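Local coordinates for protein D-glycero-beta-D-manno-heptose-1,7-bisphosphate 7-phosphatase (Mesorhizobium loti, PDB 2O2X) that removes the C-7 phosphate from D-glycero-beta-D-manno-heptose 1,7-bisphosphate, a magnesium-dependent step in the making of ADP-L-glycero-beta-D-manno-heptose, at residues Gly23-Pro28 with Phe111-Leu116; His30-Phe35 with Leu154-Ile159; Ile55-Gln60 with Glu103-Glu108; Leu62-Thr67 with Gly203-Ala208. All coordinates share one frame; numbering follows the deposited sequence.

Contact 1: residues Gly23-Pro28 with Phe111-Leu116; sequences GGRVFP and FVDMVL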
loop_
_atom_site.group_PDB
_atom_site.type_symbol
_atom_site.label_atom_id
_atom_site.label_comp_id
_atom_site.label_asym_id
_atom_site.label_seq_id
_atom_site.Cartn_x
_atom_site.Cartn_y
_atom_site.Cartn_z
ATOM N N GLY A 23 7.992 11.032 -6.514
ATOM C CA GLY A 23 7.624 11.785 -7.713
ATOM C C GLY A 23 7.192 13.163 -7.304
ATOM O O GLY A 23 7.232 13.532 -6.126
ATOM N N GLY A 24 6.737 13.929 -8.274
ATOM C CA GLY A 24 6.451 15.335 -8.001
ATOM C C GLY A 24 5.108 15.753 -8.507
ATOM O O GLY A 24 4.910 16.929 -8.820
ATOM N N ARG A 25 4.175 14.805 -8.606
ATOM C CA ARG A 25 2.822 15.149 -9.005
ATOM C C ARG A 25 2.177 15.940 -7.889
ATOM O O ARG A 25 2.485 15.746 -6.731
ATOM C CB ARG A 25 2.019 13.920 -9.352
ATOM C CG ARG A 25 2.468 13.285 -10.630
ATOM C CD ARG A 25 2.039 11.847 -10.749
ATOM N NE ARG A 25 2.823 10.938 -9.882
ATOM C CZ ARG A 25 4.050 10.499 -10.130
ATOM N NH1 ARG A 25 4.722 10.899 -11.204
ATOM N NH2 ARG A 25 4.644 9.685 -9.262
ATOM N N VAL A 26 1.318 16.882 -8.254
ATOM C CA VAL A 26 0.668 17.729 -7.273
ATOM C C VAL A 26 -0.759 17.233 -7.095
ATOM O O VAL A 26 -1.466 16.955 -8.064
ATOM C CB VAL A 26 0.718 19.223 -7.696
ATOM C CG1 VAL A 26 -0.215 20.094 -6.832
ATOM C CG2 VAL A 26 2.161 19.728 -7.617
ATOM N N PHE A 27 -1.155 17.088 -5.843
ATOM C CA PHE A 27 -2.479 16.659 -5.515
ATOM C C PHE A 27 -3.123 17.750 -4.695
ATOM O O PHE A 27 -2.595 18.132 -3.660
ATOM C CB PHE A 27 -2.420 15.344 -4.728
ATOM C CG PHE A 27 -1.895 14.212 -5.544
ATOM C CD1 PHE A 27 -2.688 13.594 -6.504
ATOM C CD2 PHE A 27 -0.580 13.812 -5.417
ATOM C CE1 PHE A 27 -2.171 12.578 -7.283
ATOM C CE2 PHE A 27 -0.058 12.805 -6.201
ATOM C CZ PHE A 27 -0.855 12.186 -7.144
ATOM N N PRO A 28 -4.282 18.239 -5.146
ATOM C CA PRO A 28 -5.038 19.137 -4.290
ATOM C C PRO A 28 -5.494 18.418 -3.034
ATOM O O PRO A 28 -5.529 17.188 -2.989
ATOM C CB PRO A 28 -6.244 19.547 -5.155
ATOM C CG PRO A 28 -6.346 18.496 -6.168
ATOM C CD PRO A 28 -4.982 17.951 -6.412
ATOM N N PHE A 111 2.908 4.634 -11.877
ATOM C CA PHE A 111 3.676 5.179 -10.771
ATOM C C PHE A 111 2.885 5.195 -9.471
ATOM O O PHE A 111 1.663 5.026 -9.451
ATOM C CB PHE A 111 4.152 6.599 -11.101
ATOM C CG PHE A 111 3.130 7.418 -11.752
ATOM C CD1 PHE A 111 2.148 8.043 -11.017
ATOM C CD2 PHE A 111 3.102 7.549 -13.139
ATOM C CE1 PHE A 111 1.161 8.818 -11.640
ATOM C CE2 PHE A 111 2.132 8.319 -13.756
ATOM C CZ PHE A 111 1.162 8.952 -13.011
ATOM N N VAL A 112 3.624 5.409 -8.389
ATOM C CA VAL A 112 3.015 5.647 -7.090
ATOM C C VAL A 112 3.466 7.023 -6.592
ATOM O O VAL A 112 4.354 7.664 -7.180
ATOM C CB VAL A 112 3.348 4.554 -6.073
ATOM C CG1 VAL A 112 3.079 3.146 -6.651
ATOM C CG2 VAL A 112 4.753 4.645 -5.572
ATOM N N ASP A 113 2.824 7.481 -5.522
ATOM C CA ASP A 113 2.995 8.850 -5.007
ATOM C C ASP A 113 3.542 8.945 -3.587
ATOM O O ASP A 113 4.027 9.992 -3.157
ATOM C CB ASP A 113 1.672 9.559 -5.143
ATOM C CG ASP A 113 1.213 9.583 -6.582
ATOM O OD1 ASP A 113 1.922 10.271 -7.386
ATOM O OD2 ASP A 113 0.231 8.879 -6.930
HETATM N N MSE A 114 3.486 7.846 -2.842
HETATM C CA MSE A 114 4.060 7.836 -1.501
HETATM C C MSE A 114 4.309 6.379 -1.112
HETATM O O MSE A 114 3.540 5.483 -1.508
HETATM C CB MSE A 114 3.127 8.515 -0.509
HETATM C CG MSE A 114 3.659 8.605 0.893
HETATM SE SE MSE A 114 2.618 9.674 2.114
HETATM C CE MSE A 114 3.222 11.408 1.540
ATOM N N VAL A 115 5.381 6.154 -0.363
ATOM C CA VAL A 115 5.663 4.834 0.236
ATOM C C VAL A 115 5.824 4.978 1.742
ATOM O O VAL A 115 6.640 5.797 2.192
ATOM C CB VAL A 115 6.958 4.223 -0.343
ATOM C CG1 VAL A 115 7.311 2.895 0.349
ATOM C CG2 VAL A 115 6.833 4.024 -1.856
ATOM N N LEU A 116 5.071 4.189 2.511
ATOM C CA LEU A 116 5.268 4.041 3.951
ATOM C C LEU A 116 5.564 2.587 4.258
ATOM O O LEU A 116 4.966 1.681 3.667
ATOM C CB LEU A 116 4.090 4.527 4.780
ATOM C CG LEU A 116 3.636 5.959 4.461
ATOM C CD1 LEU A 116 2.539 5.979 3.428
ATOM C CD2 LEU A 116 3.064 6.632 5.713
HETATM O O HOH W 1 3.893 12.145 -6.957
#

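Contact 2: residues His30-Phe35 with Leu154-Ile159; sequences HLPALF and LQRSLI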
loop_
_atom_site.group_PDB
_atom_site.type_symbol
_atom_site.label_atom_id
_atom_site.label_comp_id
_atom_site.label_asym_id
_atom_site.label_seq_id
_atom_site.Cartn_x
_atom_site.Cartn_y
_atom_site.Cartn_z
ATOM N N HIS A 30 -7.902 16.955 0.073
ATOM C CA HIS A 30 -9.188 16.263 0.274
ATOM C C HIS A 30 -9.550 15.303 -0.862
ATOM O O HIS A 30 -10.730 15.091 -1.159
ATOM C CB HIS A 30 -10.335 17.245 0.576
ATOM C CG HIS A 30 -11.402 16.670 1.464
ATOM N ND1 HIS A 30 -11.156 16.271 2.762
ATOM C CD2 HIS A 30 -12.718 16.438 1.243
ATOM C CE1 HIS A 30 -12.274 15.814 3.299
ATOM N NE2 HIS A 30 -13.237 15.909 2.401
ATOM N N LEU A 31 -8.527 14.713 -1.479
ATOM C CA LEU A 31 -8.723 13.639 -2.452
ATOM C C LEU A 31 -8.741 12.302 -1.709
ATOM O O LEU A 31 -7.998 12.119 -0.732
ATOM C CB LEU A 31 -7.602 13.588 -3.476
ATOM C CG LEU A 31 -7.566 14.696 -4.521
ATOM C CD1 LEU A 31 -6.331 14.544 -5.386
ATOM C CD2 LEU A 31 -8.850 14.641 -5.340
ATOM N N PRO A 32 -9.508 11.345 -2.229
ATOM C CA PRO A 32 -9.322 9.960 -1.801
ATOM C C PRO A 32 -8.038 9.409 -2.378
ATOM O O PRO A 32 -7.530 9.938 -3.362
ATOM C CB PRO A 32 -10.505 9.220 -2.432
ATOM C CG PRO A 32 -11.327 10.233 -3.114
ATOM C CD PRO A 32 -10.511 11.451 -3.293
ATOM N N ALA A 33 -7.513 8.373 -1.732
ATOM C CA ALA A 33 -6.317 7.682 -2.198
ATOM C C ALA A 33 -6.631 6.236 -2.481
ATOM O O ALA A 33 -7.603 5.675 -1.961
ATOM C CB ALA A 33 -5.224 7.745 -1.147
ATOM N N LEU A 34 -5.780 5.651 -3.308
ATOM C CA LEU A 34 -5.704 4.216 -3.487
ATOM C C LEU A 34 -4.524 3.728 -2.689
ATOM O O LEU A 34 -3.378 3.967 -3.065
ATOM C CB LEU A 34 -5.552 3.823 -4.963
ATOM C CG LEU A 34 -5.380 2.316 -5.236
ATOM C CD1 LEU A 34 -6.577 1.534 -4.809
ATOM C CD2 LEU A 34 -5.083 2.096 -6.707
ATOM N N PHE A 35 -4.801 3.043 -1.583
ATOM C CA PHE A 35 -3.763 2.406 -0.775
ATOM C C PHE A 35 -3.508 0.995 -1.292
ATOM O O PHE A 35 -4.452 0.240 -1.497
ATOM C CB PHE A 35 -4.187 2.307 0.697
ATOM C CG PHE A 35 -4.239 3.641 1.427
ATOM C CD1 PHE A 35 -3.080 4.211 1.952
ATOM C CD2 PHE A 35 -5.442 4.324 1.591
ATOM C CE1 PHE A 35 -3.113 5.420 2.636
ATOM C CE2 PHE A 35 -5.464 5.539 2.287
ATOM C CZ PHE A 35 -4.295 6.078 2.791
ATOM N N LEU A 154 -9.940 10.051 3.841
ATOM C CA LEU A 154 -9.810 8.622 4.161
ATOM C C LEU A 154 -11.127 7.875 4.030
ATOM O O LEU A 154 -11.156 6.720 3.610
ATOM C CB LEU A 154 -9.228 8.409 5.556
ATOM C CG LEU A 154 -7.782 8.816 5.788
ATOM C CD1 LEU A 154 -7.414 8.598 7.251
ATOM C CD2 LEU A 154 -6.851 8.047 4.858
ATOM N N GLN A 155 -12.233 8.536 4.326
ATOM C CA GLN A 155 -13.513 7.856 4.318
ATOM C C GLN A 155 -13.873 7.391 2.911
ATOM O O GLN A 155 -14.549 6.401 2.755
ATOM C CB GLN A 155 -14.600 8.772 4.901
ATOM C CG GLN A 155 -14.421 9.065 6.389
ATOM C CD GLN A 155 -13.247 9.991 6.718
ATOM O OE1 GLN A 155 -12.793 10.799 5.887
ATOM N NE2 GLN A 155 -12.746 9.872 7.945
ATOM N N ARG A 156 -13.404 8.099 1.883
ATOM C CA ARG A 156 -13.665 7.717 0.497
ATOM C C ARG A 156 -12.516 6.921 -0.147
ATOM O O ARG A 156 -12.623 6.536 -1.300
ATOM C CB ARG A 156 -13.981 8.952 -0.343
ATOM C CG ARG A 156 -15.216 9.720 0.152
ATOM C CD ARG A 156 -15.576 10.872 -0.780
ATOM N NE ARG A 156 -15.945 10.404 -2.112
ATOM C CZ ARG A 156 -15.435 10.850 -3.268
ATOM N NH1 ARG A 156 -14.500 11.810 -3.309
ATOM N NH2 ARG A 156 -15.878 10.329 -4.412
ATOM N N SER A 157 -11.419 6.697 0.583
ATOM C CA SER A 157 -10.259 5.974 0.046
ATOM C C SER A 157 -10.527 4.491 -0.055
ATOM O O SER A 157 -11.479 3.960 0.533
ATOM C CB SER A 157 -9.036 6.250 0.938
ATOM O OG SER A 157 -8.677 7.633 0.856
ATOM N N LEU A 158 -9.684 3.818 -0.845
ATOM C CA LEU A 158 -9.778 2.383 -1.037
ATOM C C LEU A 158 -8.445 1.761 -0.673
ATOM O O LEU A 158 -7.417 2.421 -0.734
ATOM C CB LEU A 158 -10.053 2.110 -2.517
ATOM C CG LEU A 158 -11.251 2.855 -3.136
ATOM C CD1 LEU A 158 -11.320 2.504 -4.623
ATOM C CD2 LEU A 158 -12.552 2.497 -2.443
ATOM N N ILE A 159 -8.478 0.492 -0.277
ATOM C CA ILE A 159 -7.259 -0.258 -0.000
ATOM C C ILE A 159 -7.344 -1.607 -0.703
ATOM O O ILE A 159 -8.435 -2.199 -0.797
ATOM C CB ILE A 159 -6.968 -0.445 1.501
ATOM C CG1 ILE A 159 -5.571 -1.088 1.715
ATOM C CG2 ILE A 159 -8.107 -1.189 2.228
ATOM C CD1 ILE A 159 -4.955 -0.854 3.079
HETATM O O HOH W 2 -13.100 13.742 -1.121
#

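Contact 3: residues Ile55-Gln60 with Glu103-Glu108; sequences IVLRPQ and ELLREE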
loop_
_atom_site.group_PDB
_atom_site.type_symbol
_atom_site.label_atom_id
_atom_site.label_comp_id
_atom_site.label_asym_id
_atom_site.label_seq_id
_atom_site.Cartn_x
_atom_site.Cartn_y
_atom_site.Cartn_z
ATOM N N ILE A 55 12.694 -9.583 -7.725
ATOM C CA ILE A 55 11.380 -8.899 -7.790
ATOM C C ILE A 55 10.702 -9.105 -9.144
ATOM O O ILE A 55 11.307 -8.898 -10.211
ATOM C CB ILE A 55 11.554 -7.398 -7.497
ATOM C CG1 ILE A 55 11.886 -7.192 -6.022
ATOM C CG2 ILE A 55 10.317 -6.583 -7.888
ATOM C CD1 ILE A 55 10.668 -7.330 -5.062
ATOM N N VAL A 56 9.426 -9.493 -9.090
ATOM C CA VAL A 56 8.574 -9.631 -10.265
ATOM C C VAL A 56 7.243 -8.963 -9.966
ATOM O O VAL A 56 6.653 -9.243 -8.937
ATOM C CB VAL A 56 8.328 -11.122 -10.560
ATOM C CG1 VAL A 56 7.370 -11.315 -11.712
ATOM C CG2 VAL A 56 9.650 -11.803 -10.844
ATOM N N LEU A 57 6.777 -8.114 -10.873
ATOM C CA LEU A 57 5.470 -7.491 -10.724
ATOM C C LEU A 57 4.338 -8.493 -10.885
ATOM O O LEU A 57 4.455 -9.476 -11.628
ATOM C CB LEU A 57 5.289 -6.377 -11.720
ATOM C CG LEU A 57 6.235 -5.184 -11.646
ATOM C CD1 LEU A 57 5.799 -4.139 -12.606
ATOM C CD2 LEU A 57 6.298 -4.628 -10.262
ATOM N N ARG A 58 3.236 -8.246 -10.180
ATOM C CA ARG A 58 1.958 -8.911 -10.454
ATOM C C ARG A 58 1.242 -8.103 -11.528
ATOM O O ARG A 58 0.751 -7.004 -11.263
ATOM C CB ARG A 58 1.116 -9.037 -9.187
ATOM C CG ARG A 58 1.752 -9.888 -8.107
ATOM C CD ARG A 58 0.871 -10.087 -6.911
ATOM N NE ARG A 58 -0.349 -10.866 -7.211
ATOM C CZ ARG A 58 -1.562 -10.369 -7.394
ATOM N NH1 ARG A 58 -1.829 -9.066 -7.287
ATOM N NH2 ARG A 58 -2.544 -11.203 -7.685
ATOM N N PRO A 59 1.195 -8.617 -12.776
ATOM C CA PRO A 59 0.613 -7.740 -13.811
ATOM C C PRO A 59 -0.845 -7.401 -13.587
ATOM O O PRO A 59 -1.310 -6.372 -14.048
ATOM C CB PRO A 59 0.811 -8.539 -15.117
ATOM C CG PRO A 59 1.891 -9.545 -14.781
ATOM C CD PRO A 59 1.677 -9.893 -13.338
ATOM N N GLN A 60 -1.550 -8.226 -12.849
ATOM C CA GLN A 60 -2.983 -7.956 -12.643
ATOM C C GLN A 60 -3.262 -6.744 -11.732
ATOM O O GLN A 60 -4.382 -6.270 -11.679
ATOM C CB GLN A 60 -3.728 -9.218 -12.208
ATOM C CG GLN A 60 -3.226 -9.914 -10.992
ATOM C CD GLN A 60 -2.170 -11.000 -11.268
ATOM O OE1 GLN A 60 -1.024 -10.709 -11.650
ATOM N NE2 GLN A 60 -2.530 -12.244 -11.012
ATOM N N GLU A 103 10.962 1.072 -10.396
ATOM C CA GLU A 103 11.533 1.035 -11.762
ATOM C C GLU A 103 10.748 0.146 -12.707
ATOM O O GLU A 103 10.451 0.532 -13.848
ATOM C CB GLU A 103 13.004 0.604 -11.718
ATOM C CG GLU A 103 13.645 0.437 -13.084
ATOM C CD GLU A 103 13.542 1.669 -13.997
ATOM O OE1 GLU A 103 13.359 2.811 -13.507
ATOM O OE2 GLU A 103 13.664 1.477 -15.231
ATOM N N LEU A 104 10.376 -1.038 -12.236
ATOM C CA LEU A 104 9.557 -1.918 -13.057
ATOM C C LEU A 104 8.193 -1.303 -13.366
ATOM O O LEU A 104 7.659 -1.436 -14.477
ATOM C CB LEU A 104 9.404 -3.286 -12.402
ATOM C CG LEU A 104 10.682 -4.130 -12.362
ATOM C CD1 LEU A 104 10.483 -5.288 -11.439
ATOM C CD2 LEU A 104 11.033 -4.588 -13.760
ATOM N N LEU A 105 7.601 -0.615 -12.399
ATOM C CA LEU A 105 6.343 0.077 -12.628
ATOM C C LEU A 105 6.509 1.192 -13.672
ATOM O O LEU A 105 5.664 1.389 -14.543
ATOM C CB LEU A 105 5.815 0.660 -11.323
ATOM C CG LEU A 105 5.284 -0.307 -10.268
ATOM C CD1 LEU A 105 4.864 0.456 -9.018
ATOM C CD2 LEU A 105 4.150 -1.150 -10.796
ATOM N N ARG A 106 7.599 1.936 -13.567
ATOM C CA ARG A 106 7.921 2.975 -14.560
ATOM C C ARG A 106 7.980 2.401 -15.971
ATOM O O ARG A 106 7.468 3.006 -16.913
ATOM C CB ARG A 106 9.253 3.651 -14.231
ATOM C CG ARG A 106 9.503 4.920 -15.071
ATOM C CD ARG A 106 10.933 5.424 -14.996
ATOM N NE ARG A 106 11.905 4.487 -15.571
ATOM C CZ ARG A 106 12.147 4.332 -16.878
ATOM N NH1 ARG A 106 11.504 5.050 -17.792
ATOM N NH2 ARG A 106 13.052 3.443 -17.281
ATOM N N GLU A 107 8.577 1.226 -16.103
ATOM C CA GLU A 107 8.682 0.566 -17.406
ATOM C C GLU A 107 7.328 0.152 -17.960
ATOM O O GLU A 107 7.185 -0.019 -19.160
ATOM C CB GLU A 107 9.603 -0.638 -17.313
ATOM C CG GLU A 107 11.061 -0.238 -17.114
ATOM C CD GLU A 107 11.972 -1.416 -16.832
ATOM O OE1 GLU A 107 11.521 -2.578 -16.918
ATOM O OE2 GLU A 107 13.161 -1.188 -16.515
ATOM N N GLU A 108 6.333 -0.008 -17.081
ATOM C CA GLU A 108 4.944 -0.273 -17.475
ATOM C C GLU A 108 4.104 0.994 -17.632
ATOM O O GLU A 108 2.888 0.933 -17.930
ATOM C CB GLU A 108 4.269 -1.181 -16.426
ATOM C CG GLU A 108 4.901 -2.544 -16.213
ATOM C CD GLU A 108 4.855 -3.425 -17.429
ATOM O OE1 GLU A 108 3.892 -3.328 -18.228
ATOM O OE2 GLU A 108 5.806 -4.218 -17.581
#

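Contact 4: residues Leu62-Thr67 with Gly203-Ala208; sequences LPAIAT and GDLLAA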
loop_
_atom_site.group_PDB
_atom_site.type_symbol
_atom_site.label_atom_id
_atom_site.label_comp_id
_atom_site.label_asym_id
_atom_site.label_seq_id
_atom_site.Cartn_x
_atom_site.Cartn_y
_atom_site.Cartn_z
ATOM N N LEU A 62 -1.522 -3.914 -12.341
ATOM C CA LEU A 62 -1.145 -2.754 -13.141
ATOM C C LEU A 62 -2.347 -1.947 -13.678
ATOM O O LEU A 62 -2.285 -0.717 -13.677
ATOM C CB LEU A 62 -0.215 -3.163 -14.291
ATOM C CG LEU A 62 1.135 -3.740 -13.830
ATOM C CD1 LEU A 62 1.935 -4.330 -14.976
ATOM C CD2 LEU A 62 1.955 -2.684 -13.100
ATOM N N PRO A 63 -3.460 -2.605 -14.102
ATOM C CA PRO A 63 -4.625 -1.803 -14.491
ATOM C C PRO A 63 -5.138 -0.890 -13.380
ATOM O O PRO A 63 -5.628 0.198 -13.639
ATOM C CB PRO A 63 -5.663 -2.866 -14.859
ATOM C CG PRO A 63 -4.835 -4.012 -15.316
ATOM C CD PRO A 63 -3.712 -4.040 -14.342
ATOM N N ALA A 64 -5.080 -1.356 -12.141
ATOM C CA ALA A 64 -5.542 -0.514 -11.016
ATOM C C ALA A 64 -4.665 0.700 -10.805
ATOM O O ALA A 64 -5.174 1.806 -10.590
ATOM C CB ALA A 64 -5.614 -1.350 -9.739
ATOM N N ILE A 65 -3.352 0.516 -10.838
ATOM C CA ILE A 65 -2.451 1.641 -10.692
ATOM C C ILE A 65 -2.637 2.624 -11.860
ATOM O O ILE A 65 -2.756 3.818 -11.641
ATOM C CB ILE A 65 -0.976 1.179 -10.572
ATOM C CG1 ILE A 65 -0.791 0.206 -9.400
ATOM C CG2 ILE A 65 -0.055 2.372 -10.355
ATOM C CD1 ILE A 65 0.587 -0.346 -9.284
ATOM N N ALA A 66 -2.682 2.099 -13.078
ATOM C CA ALA A 66 -2.905 2.956 -14.254
ATOM C C ALA A 66 -4.200 3.761 -14.141
ATOM O O ALA A 66 -4.249 4.960 -14.439
ATOM C CB ALA A 66 -2.937 2.110 -15.500
ATOM N N THR A 67 -5.271 3.112 -13.703
ATOM C CA THR A 67 -6.561 3.776 -13.552
ATOM C C THR A 67 -6.511 4.903 -12.536
ATOM O O THR A 67 -7.013 5.984 -12.783
ATOM C CB THR A 67 -7.667 2.737 -13.206
ATOM O OG1 THR A 67 -7.795 1.808 -14.293
ATOM C CG2 THR A 67 -8.972 3.370 -12.977
ATOM N N GLY A 203 -12.563 -5.505 -12.409
ATOM C CA GLY A 203 -13.480 -4.503 -12.945
ATOM C C GLY A 203 -14.235 -3.738 -11.892
ATOM O O GLY A 203 -14.451 -2.543 -12.045
ATOM N N ASP A 204 -14.678 -4.442 -10.849
ATOM C CA ASP A 204 -15.373 -3.803 -9.733
ATOM C C ASP A 204 -14.444 -2.786 -9.092
ATOM O O ASP A 204 -14.849 -1.678 -8.761
ATOM C CB ASP A 204 -15.822 -4.810 -8.661
ATOM C CG ASP A 204 -16.761 -5.897 -9.198
ATOM O OD1 ASP A 204 -17.591 -5.594 -10.072
ATOM O OD2 ASP A 204 -16.644 -7.059 -8.745
ATOM N N LEU A 205 -13.199 -3.187 -8.843
ATOM C CA LEU A 205 -12.234 -2.252 -8.286
ATOM C C LEU A 205 -11.986 -1.030 -9.182
ATOM O O LEU A 205 -11.974 0.105 -8.694
ATOM C CB LEU A 205 -10.905 -2.974 -7.987
ATOM C CG LEU A 205 -9.682 -2.128 -7.647
ATOM C CD1 LEU A 205 -9.972 -1.360 -6.383
ATOM C CD2 LEU A 205 -8.432 -2.982 -7.492
ATOM N N LEU A 206 -11.800 -1.258 -10.482
ATOM C CA LEU A 206 -11.558 -0.169 -11.420
ATOM C C LEU A 206 -12.748 0.785 -11.446
ATOM O O LEU A 206 -12.546 1.995 -11.480
ATOM C CB LEU A 206 -11.195 -0.652 -12.837
ATOM C CG LEU A 206 -9.973 -1.573 -12.928
ATOM C CD1 LEU A 206 -9.536 -1.704 -14.370
ATOM C CD2 LEU A 206 -8.800 -1.076 -12.086
ATOM N N ALA A 207 -13.968 0.259 -11.412
ATOM C CA ALA A 207 -15.139 1.132 -11.379
ATOM C C ALA A 207 -15.117 1.999 -10.135
ATOM O O ALA A 207 -15.431 3.206 -10.171
ATOM C CB ALA A 207 -16.411 0.320 -11.432
ATOM N N ALA A 208 -14.727 1.409 -9.012
ATOM C CA ALA A 208 -14.676 2.150 -7.743
ATOM C C ALA A 208 -13.628 3.283 -7.775
ATOM O O ALA A 208 -13.875 4.372 -7.253
ATOM C CB ALA A 208 -14.416 1.191 -6.613
#

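Contact 1: residues Gly23-Pro28 with Phe111-Leu116
Arg25 meets Phe111, Val112 and Asp113 with different parts of one guanidinium group. Its NE makes a nearly straight hydrogen bond to Asp113 OD1 (2.7 Å, 167° at the hydrogen), the core of a salt bridge; NH2 adds a weak bond to the same oxygen. NH2 also donates to Val112 O at 2.9 Å, coming from above the carbonyl plane. Both acceptors lie near the guanidinium plane, which leaves a face for the aromatic ring: the guanidinium lies on Phe111, planes 28° apart, in an off-centre cation-pi contact with Arg25 CZ 3.8 Å from the ring centroid. A bend at chi3 (-74°) turns the guanidinium so that one face meets the ring and its edge meets the carboxylate. Phe27, the loop's second side chain here, also reaches the carboxylate, its CZ 3.4 Å from Asp113 CG and Asp113 OD1 at its ring edge, the two planes steeply inclined. A water accepts from Arg25 N and donates to Asp113 OD1 at 2.8 Å, so this buried oxygen is gripped by arginine and water together. The other oxygen, Asp113 OD2, takes the backbone N-H of Val75, which should help fix the carboxylate's rotation. The contact thus ties the loop after strand 17-21 to residues 111-113, which lead into strand 114-118, a strand lying between 17-21 and 75-80 in the sheet, with Val112 turned onto helix 91-107.

Contact 2: residues His30-Phe35 with Leu154-Ile159
Phe35 is the apolar centre, its ring reaching back to Leu154 and Ser157, which precede the neighbouring strand. Its CZ lies 3.8 Å from Leu154 CD2, and Ser157 CB also approaches the ring near its plane, so both touch at the edge. Phe35 CB rests 3.8 Å from Ile159 CG1, a branch held anti to its backbone N (chi1 -173°). Leu34 and Leu158 form a second apolar pair on the other face of the sheet, where helix 199-211 packs on them; helix 141-150 lies against Phe35.

Parallel pairing joins the backbones between these faces. Leu158 N donates to Ala33 O at 3.0 Å, and Phe35 N to Leu158 O at 2.8 Å, while Ile159 CA makes a CA-H...O contact with Phe35 O. One step earlier a side chain replaces the backbone acceptor: Ser157 OG takes the N-H of Ala33 at 2.9 Å, almost straight at 172°, and is itself hydrogen-bonded to Asp153 O. At the outer edge, Pro32 and Arg156 lie side by side, Pro32 CG 3.5 Å from Arg156 NH1, and a water joins that nitrogen to His30 O.

Two adjacent central strands of the Rossmann-like HAD core are thereby held in parallel register. Since Ser157 OG accepts from Ala33 N, its own proton can serve Asp153 O, which satisfies a buried hydroxyl in both roles.

Contact 3: residues Ile55-Gln60 with Glu103-Glu108
Leu57 presses its isobutyl end against Leu104 and Leu105 on the last turns of helix 91-107, one of the helices flanking the sheet of this HAD-type alpha/beta fold. The chain of 55-60 comes from the loop between strand 34-36 and helix 62-71. Its CA atoms come nearest the helix at Leu57 and Leu104, 7.3 Å apart, and no hydrogen bond crosses: the contact is apolar.

The tight part gathers round Leu57 CD1. That methyl lies 3.7 Å from Leu104 CB and 3.9 Å from Leu105 CD2, so it sits where two successive helix residues diverge; Leu62 of helix 62-71 touches Leu57 and Leu105 as well. Leu57 CG is anti to the carbonyl carbon (chi1 -62°), which carries both methyls toward the helix. Two residues earlier, Ile55 offers CG2 to Leu104 CD1 at 3.8 Å, while its CG1 branch leads away. Val97 and Val101 of helix 91-107 also touch Ile55, a residue close to the predicted substrate-binding Arg38.

The loose side faces solvent. Glu108 reaches Leu57 CD1 with its aliphatic CG alone, as the chain bends at chi2 beyond it. On the exposed helix surface, Arg106 grips Glu103 side-on, one nitrogen to each carboxylate oxygen: Arg106 NE reaches Glu103 OE1 at 3.0 Å, almost straight at 174°, and Arg106 NH2 uses the syn lone pair of Glu103 OE2.

Contact 4: residues Leu62-Thr67 with Gly203-Ala208
Helix segments 62-67 and 203-208 run side by side in the same direction, their axes 9.7 Å apart at closest approach and only 9° from parallel, with Ala64 and Leu206 brought to a CA-CA distance of 6.0 Å. Leu206 carries most of the contact. Its two methyls spread over the facing helix: CD2 packs on the backbone of Ala64, 3.5 Å from Ala64 CA, while CD1 lies 4.1 Å from Pro63 CB. With CG anti to the carbonyl carbon (chi1 -57°), Leu206 sends its end across the gap although its CB does not point straight at the partner. Leu205, whose CG instead lies anti to the backbone N, adds CD2 at 4.0 Å from Ala64 CB. The small side chain of Ala64 thus receives a methyl from each of two successive leucines.

Thr67 stands one turn on and crosses Leu206 at about a right angle, its OG1 3.8 Å from Leu206 CD2. The hydroxyl donates to Pro63 O at 2.8 Å in its own helix, and Thr67 N reaches that carbonyl oxygen from the opposite face of its plane. This buried threonine therefore spends its polar group within the helix and meets Leu206 by van der Waals contact.

Leu202 and Ile209 extend the seam, and Trp179 of strand 177-181 touches Leu205. Near-parallel helices layered on one side of a largely parallel sheet are characteristic of the Rossmann-like HAD core.

Contacts 1 and 2 reach the same sheet, centres 13 Å apart, whereas contacts 3 and 4 belong to the layer beside it. Contact 4 touches contact 2 through Leu34 CD2, 3.9 Å from Ala64 O, and through Leu158 on Ala208. Leu62 joins contacts 3 and 4, its CD2 3.5 Å from Leu105 CD2, and Val112 links contact 1 to Leu105. Contacts 2 and 3 do not touch, their nearest atoms being about 10 Å apart. Both approach the predicted active site: the side chain of Ile159 is about 6 Å from that of the probable nucleophile Asp37, and Ile55 about 5 Å from Asp39, the probable proton donor.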